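Long-range contacts in aldehyde dehydrogenase family protein (Pseudomonas syringae pv. tomato, PDB 6X9L), which oxidises long-chain aliphatic aldehydes such as octanal, with NAD+ as the probable electron acceptor: residues A[149-155]-A[228-234]; A[222-226]-A[246-252]. The protein carries 1 engineered substitution. All blocks are in the same frame, centred on the assembly; numbering follows the deposited sequence.

Contact 1: A[149-155]-A[228-234]. With NAD (nicotinamide-adenine-dinucleotide), chain D.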
loop_
_atom_site.group_PDB
_atom_site.type_symbol
_atom_site.label_atom_id
_atom_site.label_comp_id
_atom_site.label_asym_id
_atom_site.label_seq_id
_atom_site.Cartn_x
_atom_site.Cartn_y
_atom_site.Cartn_z
ATOM N N ILE A 149 8.491 -10.283 2.138
ATOM C CA ILE A 149 7.737 -9.779 3.278
ATOM C C ILE A 149 7.254 -10.914 4.180
ATOM O O ILE A 149 6.985 -10.681 5.365
ATOM C CB ILE A 149 6.580 -8.891 2.787
ATOM C CG1 ILE A 149 5.886 -8.203 3.960
ATOM C CG2 ILE A 149 5.595 -9.700 1.927
ATOM C CD1 ILE A 149 5.034 -7.034 3.530
ATOM N N GLY A 150 7.152 -12.139 3.661
ATOM C CA GLY A 150 6.867 -13.289 4.494
ATOM C C GLY A 150 5.772 -14.219 4.006
ATOM O O GLY A 150 5.799 -14.695 2.865
ATOM N N VAL A 151 4.816 -14.514 4.889
ATOM C CA VAL A 151 3.669 -15.346 4.538
ATOM C C VAL A 151 2.594 -14.460 3.909
ATOM O O VAL A 151 2.246 -13.406 4.458
ATOM C CB VAL A 151 3.134 -16.087 5.780
ATOM C CG1 VAL A 151 1.855 -16.822 5.443
ATOM C CG2 VAL A 151 4.181 -17.041 6.340
ATOM N N CYS A 152 2.056 -14.890 2.761
ATOM C CA CYS A 152 1.149 -14.090 1.940
ATOM C C CYS A 152 -0.163 -14.832 1.693
ATOM O O CYS A 152 -0.152 -16.013 1.328
ATOM C CB CYS A 152 1.791 -13.746 0.575
ATOM S SG CYS A 152 3.350 -12.861 0.660
ATOM N N ALA A 153 -1.286 -14.129 1.853
ATOM C CA ALA A 153 -2.604 -14.653 1.507
ATOM C C ALA A 153 -2.995 -14.183 0.112
ATOM O O ALA A 153 -2.982 -12.980 -0.167
ATOM C CB ALA A 153 -3.664 -14.202 2.515
ATOM N N LEU A 154 -3.352 -15.124 -0.757
ATOM C CA LEU A 154 -3.760 -14.810 -2.119
ATOM C C LEU A 154 -5.192 -15.270 -2.348
ATOM O O LEU A 154 -5.521 -16.442 -2.117
ATOM C CB LEU A 154 -2.832 -15.473 -3.133
ATOM C CG LEU A 154 -1.356 -15.416 -2.739
ATOM C CD1 LEU A 154 -0.511 -16.258 -3.728
ATOM C CD2 LEU A 154 -0.853 -13.964 -2.621
ATOM N N ILE A 155 -6.032 -14.352 -2.815
ATOM C CA ILE A 155 -7.428 -14.631 -3.119
ATOM C C ILE A 155 -7.684 -14.221 -4.571
ATOM O O ILE A 155 -7.351 -13.096 -4.975
ATOM C CB ILE A 155 -8.368 -13.891 -2.149
ATOM C CG1 ILE A 155 -8.043 -14.269 -0.703
ATOM C CG2 ILE A 155 -9.803 -14.199 -2.444
ATOM C CD1 ILE A 155 -8.827 -13.459 0.296
ATOM N N ILE A 228 -0.095 -13.729 9.097
ATOM C CA ILE A 228 0.004 -13.434 7.673
ATOM C C ILE A 228 0.500 -12.005 7.513
ATOM O O ILE A 228 -0.068 -11.069 8.083
ATOM C CB ILE A 228 -1.346 -13.660 6.972
ATOM C CG1 ILE A 228 -1.611 -15.166 6.958
ATOM C CG2 ILE A 228 -1.357 -13.026 5.576
ATOM C CD1 ILE A 228 -2.835 -15.603 6.206
ATOM N N ASP A 229 1.580 -11.839 6.773
ATOM C CA ASP A 229 2.234 -10.546 6.681
ATOM C C ASP A 229 1.664 -9.684 5.582
ATOM O O ASP A 229 1.850 -8.466 5.610
ATOM C CB ASP A 229 3.727 -10.750 6.438
ATOM C CG ASP A 229 4.341 -11.670 7.457
ATOM O OD1 ASP A 229 4.252 -11.323 8.653
ATOM O OD2 ASP A 229 4.870 -12.744 7.071
ATOM N N MET A 230 0.981 -10.295 4.622
ATOM C CA MET A 230 0.467 -9.580 3.475
ATOM C C MET A 230 -0.686 -10.379 2.900
ATOM O O MET A 230 -0.706 -11.606 3.005
ATOM C CB MET A 230 1.535 -9.369 2.406
ATOM C CG MET A 230 0.937 -9.173 1.032
ATOM S SD MET A 230 2.160 -8.901 -0.232
ATOM C CE MET A 230 1.083 -8.960 -1.658
ATOM N N ILE A 231 -1.648 -9.668 2.311
ATOM C CA ILE A 231 -2.772 -10.272 1.609
ATOM C C ILE A 231 -2.973 -9.530 0.286
ATOM O O ILE A 231 -2.905 -8.295 0.227
ATOM C CB ILE A 231 -4.080 -10.275 2.449
ATOM C CG1 ILE A 231 -5.178 -11.049 1.708
ATOM C CG2 ILE A 231 -4.578 -8.855 2.731
ATOM C CD1 ILE A 231 -6.263 -11.612 2.613
ATOM N N SER A 232 -3.182 -10.298 -0.778
ATOM C CA SER A 232 -3.423 -9.774 -2.111
ATOM C C SER A 232 -4.724 -10.376 -2.628
ATOM O O SER A 232 -4.901 -11.602 -2.605
ATOM C CB SER A 232 -2.263 -10.101 -3.066
ATOM O OG SER A 232 -2.507 -9.552 -4.349
ATOM N N ILE A 233 -5.637 -9.523 -3.070
ATOM C CA ILE A 233 -6.939 -9.972 -3.531
ATOM C C ILE A 233 -7.242 -9.338 -4.879
ATOM O O ILE A 233 -7.090 -8.121 -5.056
ATOM C CB ILE A 233 -8.074 -9.648 -2.540
ATOM C CG1 ILE A 233 -9.406 -10.089 -3.159
ATOM C CG2 ILE A 233 -8.075 -8.153 -2.171
ATOM C CD1 ILE A 233 -10.557 -10.229 -2.185
ATOM N N THR A 234 -7.672 -10.180 -5.818
ATOM C CA THR A 234 -8.279 -9.796 -7.082
ATOM C C THR A 234 -9.748 -10.212 -7.043
ATOM O O THR A 234 -10.057 -11.410 -7.027
ATOM C CB THR A 234 -7.540 -10.466 -8.227
ATOM O OG1 THR A 234 -6.191 -9.973 -8.243
ATOM C CG2 THR A 234 -8.238 -10.200 -9.552
HETATM P PA NAD D . -15.606 -11.430 -5.746
HETATM O O1A NAD D . -15.184 -10.095 -5.244
HETATM O O2A NAD D . -17.028 -11.739 -5.479
HETATM O O5B NAD D . -14.656 -12.602 -5.161
HETATM C C5B NAD D . -13.254 -12.577 -5.357
HETATM C C4B NAD D . -12.564 -13.521 -4.363
HETATM O O4B NAD D . -12.820 -13.068 -3.049
HETATM C C3B NAD D . -13.102 -14.945 -4.407
HETATM O O3B NAD D . -12.017 -15.832 -4.167
HETATM C C2B NAD D . -14.083 -15.010 -3.249
HETATM O O2B NAD D . -14.206 -16.303 -2.696
HETATM C C1B NAD D . -13.388 -14.111 -2.266
HETATM N N9A NAD D . -14.282 -13.445 -1.328
HETATM C C8A NAD D . -15.606 -13.093 -1.490
HETATM N N7A NAD D . -15.984 -12.435 -0.368
HETATM C C5A NAD D . -14.933 -12.370 0.483
HETATM C C6A NAD D . -14.770 -11.818 1.743
HETATM N N6A NAD D . -15.735 -11.066 2.271
HETATM N N1A NAD D . -13.537 -11.905 2.355
HETATM C C2A NAD D . -12.481 -12.529 1.734
HETATM N N3A NAD D . -12.643 -13.077 0.478
HETATM C C4A NAD D . -13.855 -12.995 -0.119
HETATM O O3 NAD D . -15.179 -11.523 -7.297
HETATM P PN NAD D . -16.117 -11.639 -8.598
HETATM O O1N NAD D . -16.961 -10.425 -8.708
HETATM O O2N NAD D . -16.748 -12.969 -8.636
HETATM O O5D NAD D . -14.853 -11.552 -9.630
HETATM C C5D NAD D . -14.909 -10.660 -10.716
HETATM C C4D NAD D . -14.398 -9.293 -10.255
HETATM O O4D NAD D . -12.985 -9.320 -10.150
HETATM C C3D NAD D . -14.739 -8.221 -11.272
HETATM O O3D NAD D . -15.000 -7.018 -10.594
HETATM C C2D NAD D . -13.436 -8.057 -12.011
HETATM O O2D NAD D . -13.316 -6.791 -12.623
HETATM C C1D NAD D . -12.426 -8.252 -10.885
HETATM N N1N NAD D . -11.120 -8.529 -11.494
HETATM C C2N NAD D . -10.112 -7.613 -11.369
HETATM C C3N NAD D . -8.887 -7.837 -11.983
HETATM C C7N NAD D . -7.759 -6.857 -11.892
HETATM O O7N NAD D . -6.489 -7.319 -12.276
HETATM N N7N NAD D . -7.949 -5.600 -11.481
HETATM C C4N NAD D . -8.690 -8.992 -12.732
HETATM C C5N NAD D . -9.724 -9.908 -12.860
HETATM C C6N NAD D . -10.946 -9.661 -12.244
#
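Asp229 meets Val151 because its first torsion (chi1 -53°) sets CG beside its own backbone N, turning the carboxylate back onto the neighbouring strand. There OD2 takes the N-H of Val151 on its anti lone pair, at 2.8 Å from Val151 N, while Asp229 N returns a bond to Val151 O at 2.9 Å, tying the pair both ways. Beyond this point 151-155 and 230-234 run as neighbouring parallel strands, 16° apart, in the sheet of the Rossmann-like NAD-binding domain. Ala153 gives its N-H to Met230 O and accepts the N-H of Ser232 on its O, both 2.8 Å from N to O. Ile231 carries CG1 opposite its N (chi1 -174°), and this branch lies 3.6 Å from Ala153 CB; its CD1 goes on to meet Ile155 CD1. At the far end Ile155 CG2 and Ile233 CD1 face the adenosine ribose of NAD, and Thr234 CG2 lies 3.4 Å from nicotinamide C4N of NAD. Lys168 binds both Ser232 OG and Thr234 OG1. With Arg64 forming a salt bridge to OD2 as well, the Asp229 carboxylate probably stays ionised, anchoring one end of a pairing whose other end offers the cofactor mainly apolar groups.

Contact 2: A[222-226]-A[246-252]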
loop_
_atom_site.group_PDB
_atom_site.type_symbol
_atom_site.label_atom_id
_atom_site.label_comp_id
_atom_site.label_asym_id
_atom_site.label_seq_id
_atom_site.Cartn_x
_atom_site.Cartn_y
_atom_site.Cartn_z
ATOM N N MET A 222 -8.140 -15.516 6.480
ATOM C CA MET A 222 -6.833 -15.073 5.998
ATOM C C MET A 222 -6.619 -13.591 6.288
ATOM O O MET A 222 -5.574 -13.192 6.825
ATOM C CB MET A 222 -6.698 -15.351 4.495
ATOM C CG MET A 222 -6.386 -16.803 4.143
ATOM S SD MET A 222 -7.050 -17.275 2.529
ATOM C CE MET A 222 -5.681 -17.082 1.406
ATOM N N ALA A 223 -7.618 -12.758 5.958
ATOM C CA ALA A 223 -7.477 -11.315 6.131
ATOM C C ALA A 223 -7.180 -10.955 7.578
ATOM O O ALA A 223 -6.473 -9.971 7.844
ATOM C CB ALA A 223 -8.740 -10.597 5.646
ATOM N N ALA A 224 -7.685 -11.750 8.521
ATOM C CA ALA A 224 -7.543 -11.471 9.940
ATOM C C ALA A 224 -6.426 -12.250 10.618
ATOM O O ALA A 224 -6.218 -12.077 11.822
ATOM C CB ALA A 224 -8.856 -11.764 10.669
ATOM N N HIS A 225 -5.703 -13.089 9.905
ATOM C CA HIS A 225 -4.803 -13.998 10.592
ATOM C C HIS A 225 -3.612 -13.237 11.169
ATOM O O HIS A 225 -2.986 -12.435 10.467
ATOM C CB HIS A 225 -4.331 -15.102 9.662
ATOM C CG HIS A 225 -3.772 -16.286 10.386
ATOM N ND1 HIS A 225 -2.577 -16.237 11.069
ATOM C CD2 HIS A 225 -4.243 -17.548 10.539
ATOM C CE1 HIS A 225 -2.337 -17.415 11.620
ATOM N NE2 HIS A 225 -3.331 -18.231 11.311
ATOM N N PRO A 226 -3.261 -13.472 12.432
ATOM C CA PRO A 226 -2.135 -12.746 13.044
ATOM C C PRO A 226 -0.768 -13.123 12.490
ATOM O O PRO A 226 0.222 -12.451 12.813
ATOM C CB PRO A 226 -2.233 -13.129 14.529
ATOM C CG PRO A 226 -3.351 -14.134 14.640
ATOM C CD PRO A 226 -3.780 -14.545 13.293
ATOM N N ALA A 246 -10.784 -6.080 7.381
ATOM C CA ALA A 246 -10.420 -7.205 8.238
ATOM C C ALA A 246 -8.934 -7.208 8.548
ATOM O O ALA A 246 -8.535 -7.633 9.641
ATOM C CB ALA A 246 -10.829 -8.537 7.592
ATOM N N ALA A 247 -8.108 -6.710 7.613
ATOM C CA ALA A 247 -6.651 -6.713 7.726
ATOM C C ALA A 247 -6.081 -5.541 8.515
ATOM O O ALA A 247 -4.932 -5.610 8.949
ATOM C CB ALA A 247 -6.027 -6.703 6.333
ATOM N N ALA A 248 -6.843 -4.470 8.707
ATOM C CA ALA A 248 -6.283 -3.266 9.317
ATOM C C ALA A 248 -5.640 -3.520 10.674
ATOM O O ALA A 248 -4.500 -3.078 10.886
ATOM C CB ALA A 248 -7.369 -2.181 9.410
ATOM N N PRO A 249 -6.280 -4.205 11.627
ATOM C CA PRO A 249 -5.674 -4.290 12.974
ATOM C C PRO A 249 -4.339 -5.028 13.014
ATOM O O PRO A 249 -3.521 -4.729 13.890
ATOM C CB PRO A 249 -6.757 -4.980 13.815
ATOM C CG PRO A 249 -7.722 -5.544 12.842
ATOM C CD PRO A 249 -7.625 -4.810 11.560
ATOM N N THR A 250 -4.053 -5.935 12.072
ATOM C CA THR A 250 -2.722 -6.535 12.012
ATOM C C THR A 250 -1.745 -5.775 11.115
ATOM O O THR A 250 -0.568 -6.150 11.053
ATOM C CB THR A 250 -2.829 -7.971 11.538
ATOM O OG1 THR A 250 -3.712 -8.014 10.419
ATOM C CG2 THR A 250 -3.380 -8.842 12.654
ATOM N N VAL A 251 -2.202 -4.730 10.420
ATOM C CA VAL A 251 -1.346 -3.823 9.663
ATOM C C VAL A 251 -0.650 -4.575 8.538
ATOM O O VAL A 251 0.508 -4.281 8.199
ATOM C CB VAL A 251 -0.325 -3.116 10.577
ATOM C CG1 VAL A 251 0.326 -1.906 9.856
ATOM C CG2 VAL A 251 -1.006 -2.673 11.832
ATOM N N LYS A 252 -1.358 -5.529 7.933
ATOM C CA LYS A 252 -0.793 -6.224 6.784
ATOM C C LYS A 252 -0.610 -5.271 5.614
ATOM O O LYS A 252 -1.236 -4.211 5.540
ATOM C CB LYS A 252 -1.689 -7.373 6.339
ATOM C CG LYS A 252 -2.509 -7.954 7.427
ATOM C CD LYS A 252 -2.914 -9.369 7.087
ATOM C CE LYS A 252 -3.513 -10.030 8.295
ATOM N NZ LYS A 252 -3.394 -11.453 8.106
#
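Lys252 reaches across to the end of helix 215-224 and binds two carbonyls there with its ammonium group. NZ lies 2.6 Å from His225 O, approached in the carbonyl plane on a lone pair, and 3.1 Å from Met222 O, which it meets almost head-on at a C=O...N angle of 164°. Met222 O is doubly used, since it also accepts His225 N from its own turn. The Lys252 side chain is extended beyond CG and carries CD and CE past Ala223 O before the nitrogen arrives at its acceptors. Beside this polar grip the helices meet through small groups: Ala223 CB abuts Ala246 CB, and the CA-H of Ala247 makes a bent contact with Ala223 O, with 3.3 Å between Ala247 CA and that oxygen. Farther along, Thr250 brings its CG2 methyl to Pro226 CA, 4.1 Å away.

A second shell holds these groups in place. Ile228 O adds a weak bond to Lys252 NZ, and His225 ND1 accepts from Asp227 N, which fixes the imidazole beside the turn. Met222 sends its side chain the other way, onto Val56, Val180 and Lys182. Asn464 of the second subunit binds Lys252 O, while Ala248 and Pro249 pack against Ala244 and Gln245 of that subunit. A positive group set at the carbonyl end of a helix would also be expected to suit the helix dipole. Strand 230-234, helix 237-247 and the parallel strand 253-257 form a beta-alpha-beta crossover, and Lys252 stands just before its last strand, in the Rossmann-like NAD-binding domain of aldehyde dehydrogenases.

In the fold
Contacts 1 and 2 show how one alpha/beta layer divides its work. Contact 1 lies within the buried sheet, where regular backbone bonds join strands and the final residues reach the cofactor. Contact 2 is partly exposed, lies farther from the chain's centre, and joins two helix ends near the subunit interface, using one lysine and a few small side chains. They are interleaved along the chain: helix 215-224 leads into strand 230-234, which leads into helix 237-247. Their centres are about 10 Å apart, and they touch directly: Met222 CE packs on Ala153 CB, while Ile228 lies against Lys252 and brings its CD1 near Met222 O.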